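Local coordinates for SIR4-interacting protein SIF2 (Saccharomyces cerevisiae, PDB 1R5M), which acts as a WD40-repeat transcriptional corepressor subunit of the yeast Set3 complex, antagonizes telomeric silencing and interacts with SIR4, at residues Arg95-Leu100 with Glu131-Asn136; Asn143-His148 with Trp176-Gly181; Tyr286-Ser291 with Val303-Met308; Ser311-Ser316 with Leu323-Val328. All coordinates share one frame; numbering follows the deposited sequence.

Contact 1 (Arg95-Leu100 with Glu131-Asn136). With SO4 (sulfate ion), chain B.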
loop_
_atom_site.group_PDB
_atom_site.type_symbol
_atom_site.label_atom_id
_atom_site.label_comp_id
_atom_site.label_asym_id
_atom_site.label_seq_id
_atom_site.Cartn_x
_atom_site.Cartn_y
_atom_site.Cartn_z
ATOM N N ARG A 95 -18.024 9.830 6.738
ATOM C CA ARG A 95 -18.215 10.908 5.780
ATOM C C ARG A 95 -17.390 12.167 6.019
ATOM O O ARG A 95 -17.147 12.562 7.160
ATOM C CB ARG A 95 -19.706 11.264 5.732
ATOM C CG ARG A 95 -20.153 11.995 4.475
ATOM C CD ARG A 95 -21.674 12.140 4.451
ATOM N NE ARG A 95 -22.364 10.849 4.508
ATOM C CZ ARG A 95 -22.608 10.073 3.454
ATOM N NH1 ARG A 95 -22.223 10.446 2.242
ATOM N NH2 ARG A 95 -23.245 8.920 3.613
ATOM N N HIS A 96 -16.947 12.777 4.920
ATOM C CA HIS A 96 -16.185 14.023 4.962
ATOM C C HIS A 96 -17.077 15.094 4.341
ATOM O O HIS A 96 -17.673 14.877 3.289
ATOM C CB HIS A 96 -14.909 13.925 4.118
ATOM C CG HIS A 96 -13.832 13.079 4.719
ATOM N ND1 HIS A 96 -12.637 13.604 5.162
ATOM C CD2 HIS A 96 -13.744 11.739 4.899
ATOM C CE1 HIS A 96 -11.856 12.624 5.582
ATOM N NE2 HIS A 96 -12.504 11.483 5.432
ATOM N N PRO A 97 -17.197 16.257 4.986
ATOM C CA PRO A 97 -18.043 17.297 4.396
ATOM C C PRO A 97 -17.344 17.875 3.167
ATOM O O PRO A 97 -16.129 17.752 3.030
ATOM C CB PRO A 97 -18.160 18.318 5.524
ATOM C CG PRO A 97 -16.825 18.200 6.206
ATOM C CD PRO A 97 -16.622 16.699 6.268
ATOM N N PHE A 98 -18.102 18.474 2.255
ATOM C CA PHE A 98 -17.476 19.090 1.100
ATOM C C PHE A 98 -16.970 20.437 1.598
ATOM O O PHE A 98 -17.583 21.039 2.480
ATOM C CB PHE A 98 -18.475 19.275 -0.042
ATOM C CG PHE A 98 -18.816 17.994 -0.751
ATOM C CD1 PHE A 98 -19.803 17.150 -0.259
ATOM C CD2 PHE A 98 -18.127 17.622 -1.900
ATOM C CE1 PHE A 98 -20.101 15.949 -0.901
ATOM C CE2 PHE A 98 -18.418 16.423 -2.548
ATOM C CZ PHE A 98 -19.407 15.588 -2.046
ATOM N N ALA A 99 -15.854 20.895 1.046
ATOM C CA ALA A 99 -15.257 22.157 1.465
ATOM C C ALA A 99 -16.172 23.349 1.249
ATOM O O ALA A 99 -16.994 23.364 0.330
ATOM C CB ALA A 99 -13.943 22.377 0.731
ATOM N N LEU A 100 -16.024 24.347 2.114
ATOM C CA LEU A 100 -16.814 25.563 2.021
ATOM C C LEU A 100 -16.488 26.176 0.665
ATOM O O LEU A 100 -17.365 26.708 -0.018
ATOM C CB LEU A 100 -16.419 26.528 3.141
ATOM C CG LEU A 100 -17.174 27.855 3.232
ATOM C CD1 LEU A 100 -18.641 27.598 3.520
ATOM C CD2 LEU A 100 -16.556 28.708 4.326
ATOM N N GLU A 131 -8.217 16.911 3.410
ATOM C CA GLU A 131 -8.622 16.646 4.782
ATOM C C GLU A 131 -8.427 15.204 5.222
ATOM O O GLU A 131 -8.634 14.267 4.452
ATOM C CB GLU A 131 -10.091 17.015 4.980
ATOM C CG GLU A 131 -10.573 16.865 6.420
ATOM C CD GLU A 131 -12.064 17.070 6.555
ATOM O OE1 GLU A 131 -12.827 16.272 5.973
ATOM O OE2 GLU A 131 -12.477 18.030 7.241
ATOM N N LEU A 132 -8.037 15.040 6.481
ATOM C CA LEU A 132 -7.865 13.725 7.078
ATOM C C LEU A 132 -8.817 13.654 8.268
ATOM O O LEU A 132 -9.011 14.649 8.971
ATOM C CB LEU A 132 -6.436 13.541 7.599
ATOM C CG LEU A 132 -5.270 13.548 6.609
ATOM C CD1 LEU A 132 -3.963 13.694 7.386
ATOM C CD2 LEU A 132 -5.270 12.268 5.790
ATOM N N ARG A 133 -9.431 12.495 8.472
ATOM C CA ARG A 133 -10.305 12.282 9.621
ATOM C C ARG A 133 -9.878 10.984 10.285
ATOM O O ARG A 133 -9.474 10.027 9.609
ATOM C CB ARG A 133 -11.781 12.235 9.210
ATOM C CG ARG A 133 -12.317 13.626 8.914
ATOM C CD ARG A 133 -13.784 13.690 8.509
ATOM N NE ARG A 133 -14.090 15.099 8.275
ATOM C CZ ARG A 133 -14.864 15.850 9.052
ATOM N NH1 ARG A 133 -15.464 15.338 10.120
ATOM N NH2 ARG A 133 -14.963 17.147 8.807
ATOM N N LEU A 134 -9.936 10.977 11.614
ATOM C CA LEU A 134 -9.544 9.832 12.426
ATOM C C LEU A 134 -10.793 9.229 13.044
ATOM O O LEU A 134 -11.603 9.945 13.637
ATOM C CB LEU A 134 -8.589 10.291 13.530
ATOM C CG LEU A 134 -8.142 9.239 14.541
ATOM C CD1 LEU A 134 -7.260 8.203 13.852
ATOM C CD2 LEU A 134 -7.388 9.913 15.669
ATOM N N TRP A 135 -10.935 7.914 12.919
ATOM C CA TRP A 135 -12.112 7.216 13.431
ATOM C C TRP A 135 -11.765 5.972 14.240
ATOM O O TRP A 135 -10.693 5.392 14.079
ATOM C CB TRP A 135 -13.007 6.761 12.270
ATOM C CG TRP A 135 -13.124 7.723 11.120
ATOM C CD1 TRP A 135 -12.202 7.946 10.131
ATOM C CD2 TRP A 135 -14.240 8.568 10.826
ATOM N NE1 TRP A 135 -12.681 8.876 9.239
ATOM C CE2 TRP A 135 -13.929 9.276 9.641
ATOM C CE3 TRP A 135 -15.475 8.796 11.447
ATOM C CZ2 TRP A 135 -14.810 10.196 9.065
ATOM C CZ3 TRP A 135 -16.351 9.713 10.875
ATOM C CH2 TRP A 135 -16.013 10.401 9.695
ATOM N N ASN A 136 -12.690 5.561 15.104
ATOM C CA ASN A 136 -12.503 4.340 15.875
ATOM C C ASN A 136 -13.047 3.217 14.986
ATOM O O ASN A 136 -13.832 3.475 14.074
ATOM C CB ASN A 136 -13.281 4.398 17.193
ATOM C CG ASN A 136 -13.254 3.075 17.942
ATOM O OD1 ASN A 136 -14.222 2.302 17.911
ATOM N ND2 ASN A 136 -12.140 2.798 18.606
HETATM S S SO4 B . -23.754 7.793 -0.042
HETATM O O1 SO4 B . -23.028 9.067 -0.202
HETATM O O2 SO4 B . -24.907 7.768 -0.963
HETATM O O3 SO4 B . -22.850 6.669 -0.348
HETATM O O4 SO4 B . -24.235 7.661 1.345
HETATM O O HOH W 1 -13.580 17.585 3.669
#

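Contact 2 (Asn143-His148 with Trp176-Gly181)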
loop_
_atom_site.group_PDB
_atom_site.type_symbol
_atom_site.label_atom_id
_atom_site.label_comp_id
_atom_site.label_asym_id
_atom_site.label_seq_id
_atom_site.Cartn_x
_atom_site.Cartn_y
_atom_site.Cartn_z
ATOM N N ASN A 143 -11.094 12.619 15.600
ATOM C CA ASN A 143 -10.391 13.879 15.409
ATOM C C ASN A 143 -10.418 14.256 13.934
ATOM O O ASN A 143 -10.562 13.392 13.072
ATOM C CB ASN A 143 -8.934 13.693 15.851
ATOM C CG ASN A 143 -8.327 14.944 16.453
ATOM O OD1 ASN A 143 -8.818 16.052 16.253
ATOM N ND2 ASN A 143 -7.233 14.767 17.190
ATOM N N VAL A 144 -10.295 15.548 13.650
ATOM C CA VAL A 144 -10.255 16.022 12.273
ATOM C C VAL A 144 -8.898 16.690 12.119
ATOM O O VAL A 144 -8.573 17.621 12.859
ATOM C CB VAL A 144 -11.376 17.038 11.978
ATOM C CG1 VAL A 144 -11.272 17.525 10.537
ATOM C CG2 VAL A 144 -12.732 16.396 12.217
ATOM N N LEU A 145 -8.104 16.192 11.174
ATOM C CA LEU A 145 -6.758 16.699 10.911
ATOM C C LEU A 145 -6.711 17.349 9.534
ATOM O O LEU A 145 -6.465 16.680 8.527
ATOM C CB LEU A 145 -5.753 15.544 10.983
ATOM C CG LEU A 145 -5.369 15.011 12.374
ATOM C CD1 LEU A 145 -6.599 14.619 13.171
ATOM C CD2 LEU A 145 -4.440 13.816 12.207
ATOM N N ASN A 146 -6.920 18.659 9.497
ATOM C CA ASN A 146 -6.949 19.372 8.227
ATOM C C ASN A 146 -5.815 20.373 8.031
ATOM O O ASN A 146 -5.735 21.385 8.726
ATOM C CB ASN A 146 -8.302 20.074 8.088
ATOM C CG ASN A 146 -8.575 20.526 6.674
ATOM O OD1 ASN A 146 -8.355 19.777 5.723
ATOM N ND2 ASN A 146 -9.068 21.752 6.526
ATOM N N PHE A 147 -4.936 20.076 7.079
ATOM C CA PHE A 147 -3.815 20.953 6.766
ATOM C C PHE A 147 -3.451 20.820 5.288
ATOM O O PHE A 147 -3.145 21.812 4.624
ATOM C CB PHE A 147 -2.601 20.618 7.637
ATOM C CG PHE A 147 -1.550 21.689 7.638
ATOM C CD1 PHE A 147 -1.791 22.914 8.257
ATOM C CD2 PHE A 147 -0.332 21.488 7.003
ATOM C CE1 PHE A 147 -0.832 23.923 8.241
ATOM C CE2 PHE A 147 0.637 22.493 6.981
ATOM C CZ PHE A 147 0.385 23.712 7.602
ATOM N N HIS A 148 -3.482 19.594 4.772
ATOM C CA HIS A 148 -3.179 19.356 3.362
ATOM C C HIS A 148 -4.235 20.036 2.498
ATOM O O HIS A 148 -5.386 20.163 2.908
ATOM C CB HIS A 148 -3.213 17.860 3.043
ATOM C CG HIS A 148 -2.087 17.077 3.641
ATOM N ND1 HIS A 148 -0.827 17.035 3.079
ATOM C CD2 HIS A 148 -2.040 16.279 4.734
ATOM C CE1 HIS A 148 -0.055 16.239 3.800
ATOM N NE2 HIS A 148 -0.768 15.769 4.808
ATOM N N TRP A 176 2.113 14.343 12.265
ATOM C CA TRP A 176 1.057 14.692 13.209
ATOM C C TRP A 176 1.134 13.950 14.525
ATOM O O TRP A 176 1.606 12.818 14.585
ATOM C CB TRP A 176 -0.332 14.332 12.668
ATOM C CG TRP A 176 -0.739 14.873 11.345
ATOM C CD1 TRP A 176 -0.433 14.363 10.113
ATOM C CD2 TRP A 176 -1.612 15.978 11.118
ATOM N NE1 TRP A 176 -1.072 15.082 9.133
ATOM C CE2 TRP A 176 -1.804 16.082 9.723
ATOM C CE3 TRP A 176 -2.258 16.893 11.963
ATOM C CZ2 TRP A 176 -2.615 17.067 9.150
ATOM C CZ3 TRP A 176 -3.065 17.872 11.393
ATOM C CH2 TRP A 176 -3.236 17.949 9.999
ATOM N N ASN A 177 0.664 14.606 15.580
ATOM C CA ASN A 177 0.509 13.931 16.856
ATOM C C ASN A 177 -0.961 13.604 16.580
ATOM O O ASN A 177 -1.817 14.491 16.604
ATOM C CB ASN A 177 0.620 14.885 18.038
ATOM C CG ASN A 177 0.185 14.234 19.333
ATOM O OD1 ASN A 177 -0.805 13.506 19.361
ATOM N ND2 ASN A 177 0.917 14.495 20.413
ATOM N N VAL A 178 -1.246 12.346 16.264
ATOM C CA VAL A 178 -2.595 11.938 15.900
ATOM C C VAL A 178 -3.640 12.025 17.008
ATOM O O VAL A 178 -4.833 12.182 16.736
ATOM C CB VAL A 178 -2.575 10.505 15.295
ATOM C CG1 VAL A 178 -2.534 9.462 16.400
ATOM C CG2 VAL A 178 -3.773 10.308 14.384
ATOM N N ILE A 179 -3.196 11.941 18.255
ATOM C CA ILE A 179 -4.116 12.015 19.382
ATOM C C ILE A 179 -4.593 13.447 19.620
ATOM O O ILE A 179 -5.787 13.682 19.812
ATOM C CB ILE A 179 -3.461 11.443 20.660
ATOM C CG1 ILE A 179 -3.268 9.930 20.492
ATOM C CG2 ILE A 179 -4.318 11.750 21.882
ATOM C CD1 ILE A 179 -2.567 9.254 21.650
ATOM N N SER A 180 -3.670 14.403 19.597
ATOM C CA SER A 180 -4.038 15.800 19.800
ATOM C C SER A 180 -4.477 16.438 18.481
ATOM O O SER A 180 -5.154 17.467 18.473
ATOM C CB SER A 180 -2.862 16.587 20.389
ATOM O OG SER A 180 -1.735 16.539 19.532
ATOM N N GLY A 181 -4.094 15.818 17.368
ATOM C CA GLY A 181 -4.460 16.346 16.064
ATOM C C GLY A 181 -3.702 17.613 15.728
ATOM O O GLY A 181 -4.225 18.504 15.055
HETATM O O HOH W 2 -6.145 19.180 13.541
#

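Contact 3 (Tyr286-Ser291 with Val303-Met308)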
loop_
_atom_site.group_PDB
_atom_site.type_symbol
_atom_site.label_atom_id
_atom_site.label_comp_id
_atom_site.label_asym_id
_atom_site.label_seq_id
_atom_site.Cartn_x
_atom_site.Cartn_y
_atom_site.Cartn_z
ATOM N N TYR A 286 18.566 -4.381 -10.355
ATOM C CA TYR A 286 18.207 -3.980 -11.713
ATOM C C TYR A 286 17.502 -5.150 -12.389
ATOM O O TYR A 286 17.783 -6.309 -12.093
ATOM C CB TYR A 286 19.450 -3.645 -12.549
ATOM C CG TYR A 286 20.216 -2.420 -12.114
ATOM C CD1 TYR A 286 21.264 -2.518 -11.200
ATOM C CD2 TYR A 286 19.892 -1.161 -12.617
ATOM C CE1 TYR A 286 21.976 -1.390 -10.796
ATOM C CE2 TYR A 286 20.593 -0.028 -12.222
ATOM C CZ TYR A 286 21.632 -0.149 -11.311
ATOM O OH TYR A 286 22.320 0.974 -10.914
ATOM N N GLY A 287 16.599 -4.840 -13.309
ATOM C CA GLY A 287 15.890 -5.892 -14.014
ATOM C C GLY A 287 14.605 -5.398 -14.636
ATOM O O GLY A 287 14.331 -5.659 -15.812
ATOM N N HIS A 288 13.800 -4.695 -13.848
ATOM C CA HIS A 288 12.546 -4.162 -14.356
ATOM C C HIS A 288 12.844 -3.164 -15.469
ATOM O O HIS A 288 13.775 -2.366 -15.364
ATOM C CB HIS A 288 11.760 -3.493 -13.228
ATOM C CG HIS A 288 11.024 -4.462 -12.354
ATOM N ND1 HIS A 288 10.032 -5.291 -12.836
ATOM C CD2 HIS A 288 11.125 -4.727 -11.030
ATOM C CE1 HIS A 288 9.553 -6.021 -11.845
ATOM N NE2 HIS A 288 10.198 -5.700 -10.738
ATOM N N SER A 289 12.056 -3.220 -16.538
ATOM C CA SER A 289 12.255 -2.334 -17.678
ATOM C C SER A 289 11.366 -1.099 -17.638
ATOM O O SER A 289 11.472 -0.217 -18.491
ATOM C CB SER A 289 12.023 -3.099 -18.982
ATOM O OG SER A 289 10.711 -3.630 -19.037
ATOM N N GLN A 290 10.479 -1.043 -16.649
ATOM C CA GLN A 290 9.588 0.097 -16.489
ATOM C C GLN A 290 9.406 0.368 -15.001
ATOM O O GLN A 290 9.899 -0.385 -14.162
ATOM C CB GLN A 290 8.233 -0.176 -17.147
ATOM C CG GLN A 290 8.334 -0.576 -18.614
ATOM C CD GLN A 290 6.988 -0.613 -19.312
ATOM O OE1 GLN A 290 6.839 -1.237 -20.362
ATOM N NE2 GLN A 290 6.002 0.069 -18.738
ATOM N N SER A 291 8.698 1.446 -14.683
ATOM C CA SER A 291 8.460 1.837 -13.300
ATOM C C SER A 291 7.924 0.711 -12.429
ATOM O O SER A 291 7.092 -0.089 -12.861
ATOM C CB SER A 291 7.481 3.012 -13.253
ATOM O OG SER A 291 7.996 4.127 -13.957
ATOM N N VAL A 303 12.779 -9.829 -1.217
ATOM C CA VAL A 303 11.833 -8.759 -1.504
ATOM C C VAL A 303 11.199 -9.115 -2.840
ATOM O O VAL A 303 11.792 -9.834 -3.647
ATOM C CB VAL A 303 12.494 -7.356 -1.593
ATOM C CG1 VAL A 303 12.992 -6.935 -0.218
ATOM C CG2 VAL A 303 13.631 -7.355 -2.597
ATOM N N ILE A 304 9.979 -8.644 -3.055
ATOM C CA ILE A 304 9.269 -8.932 -4.290
ATOM C C ILE A 304 8.730 -7.626 -4.845
ATOM O O ILE A 304 8.345 -6.728 -4.094
ATOM C CB ILE A 304 8.129 -9.959 -4.036
ATOM C CG1 ILE A 304 7.518 -10.410 -5.364
ATOM C CG2 ILE A 304 7.067 -9.361 -3.119
ATOM C CD1 ILE A 304 6.626 -11.637 -5.225
ATOM N N SER A 305 8.729 -7.513 -6.167
ATOM C CA SER A 305 8.258 -6.302 -6.816
ATOM C C SER A 305 7.465 -6.610 -8.074
ATOM O O SER A 305 7.587 -7.692 -8.645
ATOM C CB SER A 305 9.453 -5.419 -7.188
ATOM O OG SER A 305 10.375 -6.130 -8.005
ATOM N N CYS A 306 6.629 -5.664 -8.484
ATOM C CA CYS A 306 5.881 -5.815 -9.725
ATOM C C CYS A 306 5.965 -4.476 -10.440
ATOM O O CYS A 306 6.155 -3.424 -9.816
ATOM C CB CYS A 306 4.438 -6.280 -9.491
ATOM S SG CYS A 306 3.440 -5.296 -8.399
ATOM N N SER A 307 5.821 -4.510 -11.756
ATOM C CA SER A 307 6.021 -3.310 -12.542
ATOM C C SER A 307 5.095 -3.120 -13.728
ATOM O O SER A 307 4.330 -4.011 -14.098
ATOM C CB SER A 307 7.483 -3.328 -13.017
ATOM O OG SER A 307 7.732 -2.478 -14.118
ATOM N N MET A 308 5.173 -1.931 -14.313
ATOM C CA MET A 308 4.379 -1.619 -15.485
ATOM C C MET A 308 4.879 -2.473 -16.647
ATOM O O MET A 308 4.231 -2.543 -17.692
ATOM C CB MET A 308 4.496 -0.132 -15.825
ATOM C CG MET A 308 3.698 0.776 -14.904
ATOM S SD MET A 308 1.909 0.550 -15.074
ATOM C CE MET A 308 1.567 1.541 -16.538
#

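Contact 4 (Ser311-Ser316 with Leu323-Val328)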
loop_
_atom_site.group_PDB
_atom_site.type_symbol
_atom_site.label_atom_id
_atom_site.label_comp_id
_atom_site.label_asym_id
_atom_site.label_seq_id
_atom_site.Cartn_x
_atom_site.Cartn_y
_atom_site.Cartn_z
ATOM N N SER A 311 5.852 -7.680 -15.166
ATOM C CA SER A 311 6.522 -8.766 -14.462
ATOM C C SER A 311 6.496 -8.658 -12.947
ATOM O O SER A 311 6.346 -7.572 -12.380
ATOM C CB SER A 311 7.984 -8.874 -14.914
ATOM O OG SER A 311 8.761 -7.795 -14.415
ATOM N N VAL A 312 6.628 -9.815 -12.311
ATOM C CA VAL A 312 6.687 -9.935 -10.864
ATOM C C VAL A 312 8.054 -10.561 -10.642
ATOM O O VAL A 312 8.372 -11.594 -11.238
ATOM C CB VAL A 312 5.599 -10.881 -10.321
ATOM C CG1 VAL A 312 5.746 -11.029 -8.816
ATOM C CG2 VAL A 312 4.220 -10.337 -10.663
ATOM N N ARG A 313 8.873 -9.931 -9.808
ATOM C CA ARG A 313 10.212 -10.440 -9.560
ATOM C C ARG A 313 10.512 -10.618 -8.083
ATOM O O ARG A 313 10.251 -9.728 -7.273
ATOM C CB ARG A 313 11.242 -9.502 -10.198
ATOM C CG ARG A 313 11.080 -9.395 -11.711
ATOM C CD ARG A 313 12.003 -8.364 -12.337
ATOM N NE ARG A 313 11.662 -8.152 -13.742
ATOM C CZ ARG A 313 12.420 -8.533 -14.764
ATOM N NH1 ARG A 313 13.578 -9.144 -14.546
ATOM N NH2 ARG A 313 12.013 -8.311 -16.007
ATOM N N LEU A 314 11.051 -11.787 -7.748
ATOM C CA LEU A 314 11.420 -12.125 -6.375
ATOM C C LEU A 314 12.941 -12.059 -6.314
ATOM O O LEU A 314 13.634 -12.719 -7.099
ATOM C CB LEU A 314 10.931 -13.534 -6.023
ATOM C CG LEU A 314 11.260 -14.040 -4.617
ATOM C CD1 LEU A 314 10.503 -13.224 -3.576
ATOM C CD2 LEU A 314 10.882 -15.510 -4.512
ATOM N N TRP A 315 13.454 -11.269 -5.376
ATOM C CA TRP A 315 14.890 -11.059 -5.241
ATOM C C TRP A 315 15.461 -11.613 -3.942
ATOM O O TRP A 315 14.811 -11.568 -2.903
ATOM C CB TRP A 315 15.196 -9.558 -5.311
ATOM C CG TRP A 315 14.452 -8.805 -6.393
ATOM C CD1 TRP A 315 13.185 -8.291 -6.321
ATOM C CD2 TRP A 315 14.953 -8.451 -7.684
ATOM N NE1 TRP A 315 12.872 -7.629 -7.490
ATOM C CE2 TRP A 315 13.942 -7.713 -8.342
ATOM C CE3 TRP A 315 16.164 -8.683 -8.352
ATOM C CZ2 TRP A 315 14.107 -7.205 -9.633
ATOM C CZ3 TRP A 315 16.324 -8.179 -9.635
ATOM C CH2 TRP A 315 15.303 -7.448 -10.261
ATOM N N SER A 316 16.691 -12.119 -4.013
ATOM C CA SER A 316 17.378 -12.675 -2.851
ATOM C C SER A 316 18.458 -11.729 -2.336
ATOM O O SER A 316 19.358 -11.340 -3.081
ATOM C CB SER A 316 18.026 -14.015 -3.214
ATOM O OG SER A 316 18.937 -14.437 -2.208
ATOM N N LEU A 323 15.755 -14.276 -7.915
ATOM C CA LEU A 323 15.484 -15.663 -7.572
ATOM C C LEU A 323 14.439 -16.300 -8.483
ATOM O O LEU A 323 14.559 -17.466 -8.861
ATOM C CB LEU A 323 15.022 -15.749 -6.116
ATOM C CG LEU A 323 14.650 -17.118 -5.552
ATOM C CD1 LEU A 323 15.842 -18.064 -5.641
ATOM C CD2 LEU A 323 14.208 -16.950 -4.103
ATOM N N ALA A 324 13.412 -15.530 -8.831
ATOM C CA ALA A 324 12.348 -16.037 -9.683
ATOM C C ALA A 324 11.552 -14.898 -10.295
ATOM O O ALA A 324 11.573 -13.776 -9.795
ATOM C CB ALA A 324 11.419 -16.938 -8.871
ATOM N N LEU A 325 10.848 -15.184 -11.385
ATOM C CA LEU A 325 10.041 -14.160 -12.024
ATOM C C LEU A 325 8.931 -14.758 -12.866
ATOM O O LEU A 325 9.027 -15.892 -13.341
ATOM C CB LEU A 325 10.903 -13.255 -12.906
ATOM C CG LEU A 325 11.368 -13.820 -14.251
ATOM C CD1 LEU A 325 11.967 -12.702 -15.092
ATOM C CD2 LEU A 325 12.373 -14.934 -14.027
ATOM N N SER A 326 7.869 -13.980 -13.028
ATOM C CA SER A 326 6.725 -14.375 -13.835
ATOM C C SER A 326 6.299 -13.129 -14.585
ATOM O O SER A 326 6.381 -12.022 -14.053
ATOM C CB SER A 326 5.587 -14.883 -12.953
ATOM O OG SER A 326 5.909 -16.146 -12.402
ATOM N N ILE A 327 5.846 -13.299 -15.820
ATOM C CA ILE A 327 5.451 -12.151 -16.613
ATOM C C ILE A 327 4.324 -12.429 -17.592
ATOM O O ILE A 327 4.175 -13.541 -18.095
ATOM C CB ILE A 327 6.657 -11.609 -17.418
ATOM C CG1 ILE A 327 6.234 -10.397 -18.253
ATOM C CG2 ILE A 327 7.210 -12.704 -18.319
ATOM C CD1 ILE A 327 7.339 -9.829 -19.116
ATOM N N VAL A 328 3.528 -11.395 -17.837
ATOM C CA VAL A 328 2.436 -11.449 -18.796
ATOM C C VAL A 328 2.829 -10.355 -19.777
ATOM O O VAL A 328 2.441 -9.196 -19.628
ATOM C CB VAL A 328 1.081 -11.111 -18.148
ATOM C CG1 VAL A 328 -0.010 -11.080 -19.211
ATOM C CG2 VAL A 328 0.744 -12.148 -17.090
#

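Contact 1 (Arg95-Leu100 with Glu131-Asn136)
E131 OE1 accepts a hydrogen bond from H96 ND1 across the contact at 2.8 Å and is also bonded by R133 NE at 2.9 Å. The histidine meets the oxygen on its anti side, 19° out of the carboxylate plane, whereas NE comes from well above that plane. R133 grips the carboxylate side-on, its NH2 reaching OE2, and these two bonds hold the guanidinium in place. Its extended chain runs over the H96 ring, with CD 3.7 Å from the ring centroid in a CH-pi contact; ring and guanidinium planes lie 76° apart. P97 CD then sits on one face of the guanidinium, 3.1 Å from R133 NH2. A water joins P97 O to E131 OE1, weakly at the glutamate end. On the far side of the imidazole, H96 NE2 is bonded to T125, which W135 NE1 also reaches, so both ring nitrogens are satisfied. The six-membered edge of W135 faces the backbone, CH2 lying 3.5 Å from R95 O. R95 turns outward, bridged to E93, and with N67 and R71 binds a sulfate that probably comes from the crystallisation liquor. The buried His-Thr-Trp arrangement, here with a glutamate at ND1, resembles the hydrogen-bond network of WD40 propeller blades.

Contact 2 (Asn143-His148 with Trp176-Gly181)
One face of the W176 indole is covered by L145, while H148 lies near the edge that carries NE1 and the backbone N of F147 lies at the edge, in the plane of the ring. This is the WD motif tryptophan position of a beta-propeller blade, packed against the outermost strand of the preceding blade. L145 CB stands over the six-membered ring, 3.6 Å from its centroid and 15° off the normal, in a CH-pi contact. With CG anti to the carbonyl carbon (chi1 -75°), the leucine runs back along the indole, and CD2 lies over the ring fusion, 3.7 Å from W176 CD2. The same methyl reaches V178 CG2 at 4.2 Å. F147 CB closes on W176 CH2 obliquely at 3.6 Å, its phenyl ring leading away. S166 bonds both H148 NE2 and W176 NE1, and D168 takes H148 ND1, which together fix the orientation of the two rings. Beyond the tryptophan the chain turns: N177 OD1 accepts from S180 N in an Asx motif, the donor lying above the carbonyl plane, and N177 O accepts from G181 N. A water donates to V144 O and G181 O across the segments, and L145 CD1 approaches G181 CA to 4.0 Å.

Contact 3 (Tyr286-Ser291 with Val303-Met308)
The histidine of the GH dipeptide of a WD repeat, H288, packs on strand 302-307 of the same repeat, bonding S305. H288 CG is anti to the carbonyl carbon (chi1 -80°), and from there the ring reaches down to the strand. NE2 meets S305 OG at 2.8 Å with the serine at the ring edge, and the geometry permits either atom to be the donor. S305 OG is also bonded to W315 NE1, while H288 ND1 is bonded to D309. Aspartate, histidine, serine and tryptophan thus form the hydrogen-bonded tetrad known from WD40 propellers, which ties the loop entering a blade to three parts of it: the strand 302-307, the turn after it and the strand 311-316. Beside ND1, S307 CB packs obliquely against the imidazole, 3.2 Å from that nitrogen. A chi1 of 161° carries S307 OG away from the histidine to S291 O, to which it donates at 2.8 Å from 56° above the carbonyl plane; D309 N also bonds this hydroxyl. S291 O has a second donor in M308 N, 3.0 Å away and nearly along the C=O axis, so the end of the loop is held by both a backbone and a side-chain bond. Q290 crosses M308 at about a right angle, its amide NE2 lying 3.3 Å from M308 CB. The methionine chain then bends away at chi2 and chi3, and its side chain touches P332.

Contact 4 (Ser311-Ser316 with Leu323-Val328)
R313 and L325 form a non-hydrogen-bonded pair between two antiparallel strands, and the arginine side chain can be followed outward along the leucine. CB leaves the sheet on the face that also carries S311, L325 and I327. CG, anti to the carbonyl carbon (chi1 -61°), comes within 4.0 Å of L325 CB. The chain stays extended from CG to NE, which bonds S311 OG at 3.0 Å, the hydroxyl lying 20° out of the guanidinium plane. At the tip, NH1 is 3.9 Å from L325 CD1, which covers one face of the guanidinium near its rim. S311 OG is bonded to D309 as well, so this serine connects the arginine to the aspartate. The two strands, 311-316 and 321-327, form a hairpin that is the outer pair of a propeller blade; their short segments run 172° apart in direction. V312 and S326 make a hydrogen-bonded pair, V312 N to S326 O at 2.8 Å and S326 N back to V312 O at 3.0 Å. L314 N bonds A324 O almost straight. Strand 321-327 carries a classic beta bulge: L323 and A324 both face L314, whose carbonyl oxygen takes L323 N at 2.8 Å and only weakly A324 N. On this stretch L314 and L323 lie side by side, CD2 to CD2 at 3.6 Å. The face bearing V312 and A324 packs on I382 of the strand 380-388, and S326 OG bonds the I382 carbonyl. At the other end of the hairpin segments, I327 CB rests 3.9 Å from S311 CB.

From the N terminus, contact 1 closes a loop from the end of strand 86-95 to strand 132-136. Contact 2 starts on strand 141-145, the neighbour of 132-136 in the same four-stranded sheet, and reaches the next blade at strand 173-177; backbone bonds between L132 and L145 and between L134 and N143 join the two. On the other side of the chain's centre, its centre about 35 Å from those of contacts 1 and 2, contact 3 folds the loop before strand 292-298 onto strand 302-307. Contact 4 follows directly as the hairpin of strands 311-316 and 321-327, bonded to contact 3 through strands 302-307 and 311-316. All four lie in series, none nested or crossing.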